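Local coordinates for protein putative nitroreductase (Thermotoga maritima, PDB 1VKW) that is a putative nitroreductase, probably with oxidoreductase activity, related to the FMN-dependent nitroreductases, at residues 143-148 with 171-176; 155-158 with 163-166. One frame throughout, in Å; residues are numbered along the deposited sequence.

Contact 1: 143-148 with 171-176; sequences PEIVKI and GELCIS
Leu173 of the strand meets Ile145 and Ile148 of the helix with one methyl for each, its forked end spanning two residues that lie three apart on the same helical face. The branch to Ile145 is CD1, which comes to 4.0 Å from CG2 of Ile145. The branch to Ile148 is CD2, and here the fit is tight: CD2 of Leu173 sits 3.4 Å from CG2 of Ile148, closer than carbons usually pack. CB of Ile148 lies behind that methyl, 4.1 Å from the same CD2. In both pairs the side chains run in opposite directions and slide past each other, so methyl flanks methyl. Leu173 CB already heads for the helix; with CG anti to the backbone N (chi1 -165°) its two methyls are divided between the isoleucines. Both isoleucines answer with the same branch: CG2 is anti to the backbone N while CG1 lies beside it (chi1 -47° in Ile145, -68° in Ile148). The backbones stay well apart, with CA of Ile145 8.2 Å from CA of Leu173, and hydrophobic side chains alone bridge the gap; all three are buried.

The arrangement is a helix laid on one face of an antiparallel sheet. Glu172 and Cys174 point to the other face, where Cys174 forms a disulfide with Cys213 of strand 211-215 and Glu172 a salt bridge with Arg207. On the helix side, Tyr168 of strand 165-168 touches both Ile145 and Leu173, Leu216 touches both isoleucines, and Ile148 also packs on Ala194 and Ile197 of helix 180-198. Helix 143-153 thus sits against strands 165-168 and 172-176 with helix 180-198 at its side.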
ATOM      1  N   PRO A 143       9.745 -11.132  17.645  1.00 34.46           N
ATOM      2  CA  PRO A 143       8.447 -11.462  17.052  1.00 34.30           C
ATOM      3  C   PRO A 143       7.730 -10.290  16.366  1.00 33.73           C
ATOM      4  O   PRO A 143       7.085 -10.496  15.341  1.00 31.44           O
ATOM      5  CB  PRO A 143       7.639 -11.997  18.241  1.00 35.41           C
ATOM      6  CG  PRO A 143       8.661 -12.481  19.198  1.00 37.96           C
ATOM      7  CD  PRO A 143       9.820 -11.536  19.059  1.00 35.32           C
ATOM      8  N   GLU A 144       7.859  -9.073  16.892  1.00 34.23           N
ATOM      9  CA  GLU A 144       7.172  -7.939  16.265  1.00 34.16           C
ATOM     10  C   GLU A 144       7.730  -7.731  14.856  1.00 31.99           C
ATOM     11  O   GLU A 144       6.995  -7.396  13.930  1.00 29.97           O
ATOM     12  CB  GLU A 144       7.328  -6.635  17.065  1.00 33.57           C
ATOM     13  CG  GLU A 144       6.710  -6.637  18.449  1.00 35.66           C
ATOM     14  CD  GLU A 144       7.621  -7.218  19.515  1.00 43.27           C
ATOM     15  OE1 GLU A 144       8.666  -7.823  19.165  1.00 40.49           O
ATOM     16  OE2 GLU A 144       7.279  -7.075  20.706  1.00 44.89           O
ATOM     17  N   ILE A 145       9.032  -7.943  14.694  1.00 31.58           N
ATOM     18  CA  ILE A 145       9.679  -7.620  13.424  1.00 30.44           C
ATOM     19  C   ILE A 145       9.372  -8.686  12.373  1.00 29.56           C
ATOM     20  O   ILE A 145       9.148  -8.362  11.201  1.00 28.72           O
ATOM     21  CB  ILE A 145      11.191  -7.418  13.599  1.00 30.58           C
ATOM     22  CG1 ILE A 145      11.486  -6.505  14.800  1.00 32.77           C
ATOM     23  CG2 ILE A 145      11.795  -6.847  12.335  1.00 31.36           C
ATOM     24  CD1 ILE A 145      10.734  -5.161  14.796  1.00 37.42           C
ATOM     25  N   VAL A 146       9.343  -9.951  12.795  1.00 28.72           N
ATOM     26  CA  VAL A 146       8.919 -11.032  11.912  1.00 28.29           C
ATOM     27  C   VAL A 146       7.555 -10.648  11.308  1.00 28.02           C
ATOM     28  O   VAL A 146       7.378 -10.689  10.088  1.00 28.07           O
ATOM     29  CB  VAL A 146       8.829 -12.378  12.641  1.00 27.55           C
ATOM     30  CG1 VAL A 146       8.315 -13.451  11.714  1.00 31.88           C
ATOM     31  CG2 VAL A 146      10.204 -12.787  13.202  1.00 32.13           C
ATOM     32  N   LYS A 147       6.629 -10.206  12.153  1.00 28.00           N
ATOM     33  CA  LYS A 147       5.294  -9.837  11.676  1.00 30.04           C
ATOM     34  C   LYS A 147       5.332  -8.690  10.659  1.00 28.10           C
ATOM     35  O   LYS A 147       4.689  -8.766   9.605  1.00 29.34           O
ATOM     36  CB  LYS A 147       4.386  -9.459  12.845  1.00 28.60           C
ATOM     37  CG  LYS A 147       2.919  -9.313  12.458  1.00 33.41           C
ATOM     38  CD  LYS A 147       2.040  -9.190  13.700  1.00 37.89           C
ATOM     39  CE  LYS A 147       0.578  -9.564  13.408  1.00 43.72           C
ATOM     40  NZ  LYS A 147      -0.254  -9.495  14.634  1.00 42.85           N
ATOM     41  N   ILE A 148       6.082  -7.631  10.962  1.00 26.07           N
ATOM     42  CA  ILE A 148       6.183  -6.486  10.038  1.00 27.09           C
ATOM     43  C   ILE A 148       6.784  -6.915   8.700  1.00 26.83           C
ATOM     44  O   ILE A 148       6.297  -6.505   7.655  1.00 27.10           O
ATOM     45  CB  ILE A 148       7.007  -5.333  10.643  1.00 24.98           C
ATOM     46  CG1 ILE A 148       6.260  -4.704  11.826  1.00 26.64           C
ATOM     47  CG2 ILE A 148       7.272  -4.280   9.601  1.00 29.37           C
ATOM     48  CD1 ILE A 148       7.151  -3.920  12.739  1.00 29.64           C
ATOM     49  N   GLY A 171      17.056  -0.840  16.254  1.00 35.28           N
ATOM     50  CA  GLY A 171      16.144   0.309  16.296  1.00 34.94           C
ATOM     51  C   GLY A 171      15.296   0.535  15.039  1.00 33.74           C
ATOM     52  O   GLY A 171      14.250   1.177  15.090  1.00 32.75           O
ATOM     53  N   GLU A 172      15.743   0.006  13.909  1.00 32.09           N
ATOM     54  CA  GLU A 172      15.180   0.379  12.608  1.00 31.73           C
ATOM     55  C   GLU A 172      15.002  -0.806  11.694  1.00 32.06           C
ATOM     56  O   GLU A 172      15.688  -1.814  11.832  1.00 32.85           O
ATOM     57  CB  GLU A 172      16.094   1.377  11.897  1.00 31.93           C
ATOM     58  CG  GLU A 172      16.529   2.538  12.756  1.00 31.71           C
ATOM     59  CD  GLU A 172      17.363   3.547  12.010  1.00 32.75           C
ATOM     60  OE1 GLU A 172      17.754   3.295  10.848  1.00 40.57           O
ATOM     61  OE2 GLU A 172      17.619   4.606  12.599  1.00 36.82           O
ATOM     62  N   LEU A 173      14.082  -0.648  10.752  1.00 31.35           N
ATOM     63  CA  LEU A 173      13.846  -1.609   9.681  1.00 32.66           C
ATOM     64  C   LEU A 173      14.096  -0.808   8.430  1.00 30.79           C
ATOM     65  O   LEU A 173      13.505   0.257   8.250  1.00 29.95           O
ATOM     66  CB  LEU A 173      12.409  -2.144   9.719  1.00 32.42           C
ATOM     67  CG  LEU A 173      12.012  -3.402   8.939  1.00 35.10           C
ATOM     68  CD1 LEU A 173      12.933  -4.595   9.179  1.00 35.41           C
ATOM     69  CD2 LEU A 173      10.598  -3.780   9.340  1.00 38.26           C
ATOM     70  N   CYS A 174      15.047  -1.274   7.629  1.00 30.48           N
ATOM     71  CA  CYS A 174      15.457  -0.586   6.409  1.00 32.78           C
ATOM     72  C   CYS A 174      15.064  -1.384   5.179  1.00 31.92           C
ATOM     73  O   CYS A 174      15.302  -2.583   5.122  1.00 32.64           O
ATOM     74  CB  CYS A 174      16.965  -0.355   6.424  1.00 34.17           C
ATOM     75  SG  CYS A 174      17.511   0.697   7.798  1.00 42.34           S
ATOM     76  N   ILE A 175      14.459  -0.702   4.208  1.00 30.11           N
ATOM     77  CA  ILE A 175      14.088  -1.285   2.930  1.00 30.77           C
ATOM     78  C   ILE A 175      14.825  -0.538   1.826  1.00 29.78           C
ATOM     79  O   ILE A 175      14.719   0.689   1.729  1.00 28.07           O
ATOM     80  CB  ILE A 175      12.573  -1.153   2.699  1.00 30.72           C
ATOM     81  CG1 ILE A 175      11.801  -1.846   3.824  1.00 30.66           C
ATOM     82  CG2 ILE A 175      12.185  -1.730   1.341  1.00 31.64           C
ATOM     83  CD1 ILE A 175      10.324  -1.533   3.811  1.00 34.37           C
ATOM     84  N   SER A 176      15.561  -1.283   1.004  1.00 29.41           N
ATOM     85  CA  SER A 176      16.253  -0.738  -0.161  1.00 29.58           C
ATOM     86  C   SER A 176      15.687  -1.350  -1.438  1.00 31.17           C
ATOM     87  O   SER A 176      15.364  -2.549  -1.477  1.00 29.30           O
ATOM     88  CB  SER A 176      17.747  -1.044  -0.092  1.00 30.94           C
ATOM     89  OG  SER A 176      18.293  -0.724   1.178  1.00 35.42           O
TER

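Contact 2: 155-158 with 163-166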
ATOM      1  N   ALA A 155       3.182  -6.971   0.054  1.00 27.79           N
ATOM      2  CA  ALA A 155       2.950  -5.785  -0.768  1.00 26.87           C
ATOM      3  C   ALA A 155       2.933  -6.169  -2.235  1.00 27.54           C
ATOM      4  O   ALA A 155       3.594  -7.136  -2.624  1.00 26.62           O
ATOM      5  CB  ALA A 155       4.044  -4.732  -0.523  1.00 28.52           C
ATOM      6  N   PRO A 156       2.186  -5.428  -3.051  1.00 27.06           N
ATOM      7  CA  PRO A 156       2.233  -5.631  -4.482  1.00 28.42           C
ATOM      8  C   PRO A 156       3.486  -4.965  -5.030  1.00 28.80           C
ATOM      9  O   PRO A 156       4.088  -4.107  -4.369  1.00 28.36           O
ATOM     10  CB  PRO A 156       0.973  -4.924  -4.982  1.00 28.85           C
ATOM     11  CG  PRO A 156       0.781  -3.799  -4.011  1.00 26.47           C
ATOM     12  CD  PRO A 156       1.249  -4.350  -2.686  1.00 27.49           C
ATOM     13  N   SER A 157       3.884  -5.394  -6.218  1.00 28.71           N
ATOM     14  CA  SER A 157       4.998  -4.780  -6.927  1.00 28.53           C
ATOM     15  C   SER A 157       4.758  -4.957  -8.416  1.00 29.05           C
ATOM     16  O   SER A 157       4.149  -5.949  -8.829  1.00 25.64           O
ATOM     17  CB  SER A 157       6.326  -5.411  -6.502  1.00 28.98           C
ATOM     18  OG  SER A 157       6.346  -6.821  -6.704  1.00 29.02           O
ATOM     19  N   ALA A 158       5.221  -3.987  -9.207  1.00 29.84           N
ATOM     20  CA  ALA A 158       5.195  -4.079 -10.656  1.00 31.10           C
ATOM     21  C   ALA A 158       5.710  -5.435 -11.130  1.00 30.36           C
ATOM     22  O   ALA A 158       6.831  -5.830 -10.788  1.00 30.39           O
ATOM     23  CB  ALA A 158       6.032  -2.965 -11.262  1.00 32.51           C
ATOM     24  N   PRO A 163      10.899  -6.208  -5.470  1.00 28.88           N
ATOM     25  CA  PRO A 163      12.265  -5.687  -5.568  1.00 29.21           C
ATOM     26  C   PRO A 163      12.831  -5.117  -4.248  1.00 28.73           C
ATOM     27  O   PRO A 163      13.382  -4.018  -4.247  1.00 31.77           O
ATOM     28  CB  PRO A 163      12.115  -4.577  -6.620  1.00 28.87           C
ATOM     29  CG  PRO A 163      10.721  -4.040  -6.395  1.00 29.01           C
ATOM     30  CD  PRO A 163       9.897  -5.206  -5.908  1.00 27.78           C
ATOM     31  N   TRP A 164      12.730  -5.865  -3.155  1.00 29.29           N
ATOM     32  CA  TRP A 164      13.084  -5.332  -1.829  1.00 30.19           C
ATOM     33  C   TRP A 164      14.212  -6.081  -1.158  1.00 28.47           C
ATOM     34  O   TRP A 164      14.285  -7.312  -1.198  1.00 30.52           O
ATOM     35  CB  TRP A 164      11.875  -5.355  -0.903  1.00 31.15           C
ATOM     36  CG  TRP A 164      10.622  -4.890  -1.538  1.00 30.86           C
ATOM     37  CD1 TRP A 164      10.343  -3.636  -1.977  1.00 30.71           C
ATOM     38  CD2 TRP A 164       9.453  -5.674  -1.790  1.00 28.57           C
ATOM     39  NE1 TRP A 164       9.073  -3.591  -2.498  1.00 32.18           N
ATOM     40  CE2 TRP A 164       8.501  -4.826  -2.386  1.00 27.13           C
ATOM     41  CE3 TRP A 164       9.112  -7.008  -1.567  1.00 27.44           C
ATOM     42  CZ2 TRP A 164       7.230  -5.271  -2.766  1.00 30.55           C
ATOM     43  CZ3 TRP A 164       7.837  -7.448  -1.944  1.00 31.28           C
ATOM     44  CH2 TRP A 164       6.923  -6.578  -2.531  1.00 31.19           C
ATOM     45  N   LYS A 165      15.095  -5.327  -0.524  1.00 28.64           N
ATOM     46  CA  LYS A 165      16.078  -5.905   0.371  1.00 29.93           C
ATOM     47  C   LYS A 165      15.825  -5.258   1.721  1.00 30.55           C
ATOM     48  O   LYS A 165      15.789  -4.026   1.809  1.00 31.55           O
ATOM     49  CB  LYS A 165      17.490  -5.614  -0.141  1.00 28.30           C
ATOM     50  CG  LYS A 165      18.606  -6.461   0.446  1.00 31.70           C
ATOM     51  CD  LYS A 165      19.933  -6.254  -0.350  1.00 32.92           C
ATOM     52  CE  LYS A 165      21.122  -7.031   0.221  1.00 37.62           C
ATOM     53  NZ  LYS A 165      22.439  -6.680  -0.441  1.00 38.37           N
ATOM     54  N   ILE A 166      15.639  -6.081   2.756  1.00 28.87           N
ATOM     55  CA  ILE A 166      15.203  -5.612   4.074  1.00 29.22           C
ATOM     56  C   ILE A 166      16.241  -5.957   5.128  1.00 29.21           C
ATOM     57  O   ILE A 166      16.771  -7.081   5.158  1.00 25.92           O
ATOM     58  CB  ILE A 166      13.843  -6.259   4.467  1.00 28.09           C
ATOM     59  CG1 ILE A 166      12.792  -6.048   3.368  1.00 31.32           C
ATOM     60  CG2 ILE A 166      13.346  -5.751   5.839  1.00 30.86           C
ATOM     61  CD1 ILE A 166      11.474  -6.815   3.637  1.00 32.11           C
TER
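Trp164 pushes the six-membered end of its indole against the chain at Ala155, Pro156 and Ser157. Two carbonyls meet its edge: the O of Ala155 lies 3.4 Å from CH2 of Trp164, and the O of Pro156, in the ring plane, 3.7 Å from CZ2. Pro156 O is buried with no hydrogen-bond partner in the model, so this C-H rim is its neighbour here. CB of Ala155 adds an apolar touch at 3.9 Å from Trp164 CZ2. Ser157 CB approaches the ring obliquely and rests 3.6 Å from CD of Pro163, which itself lies above one indole face near the rim.

Further out, Trp164 NE1 donates a hydrogen bond to the backbone O of Asp182, which limits the rotation of the ring, and Ser157 OG accepts one from Gln162 N. Replacing Trp164 by an alanine is likely to open a gap beside Ala155, Ser157 and the Pro163 ring and leave the Asp182 carbonyl without its N-H donor. The buried tryptophan closes the loop between helix 143-153 and strand 165-168, and helix 180-198 lies against both segments, with His189 on Ala155, Ile185 on Pro156 and Ala186 on Trp164.

Overall arrangement
Contact 2 falls within the chain segment that contact 1 brackets, and their centres lie 14 Å apart. Strands 165-168 and 172-176 join them as an antiparallel hairpin: Ser176 N and Lys165 O, 2.9 Å apart, make a probable hydrogen bond. Leu173 CD1 packs 3.6 Å from CG2 of Ile166, which belongs to 163-166 but takes no part in contact 2 itself. Helix 180-198 packs against residues of both. Contact 2 reaches deeper toward the centre of the chain, about 11 Å from it against 16 Å for contact 1 (centre to centre), and the side chain of Pro156 is about 4 Å from a sulfate, probably left from crystallisation, that may mark a pocket.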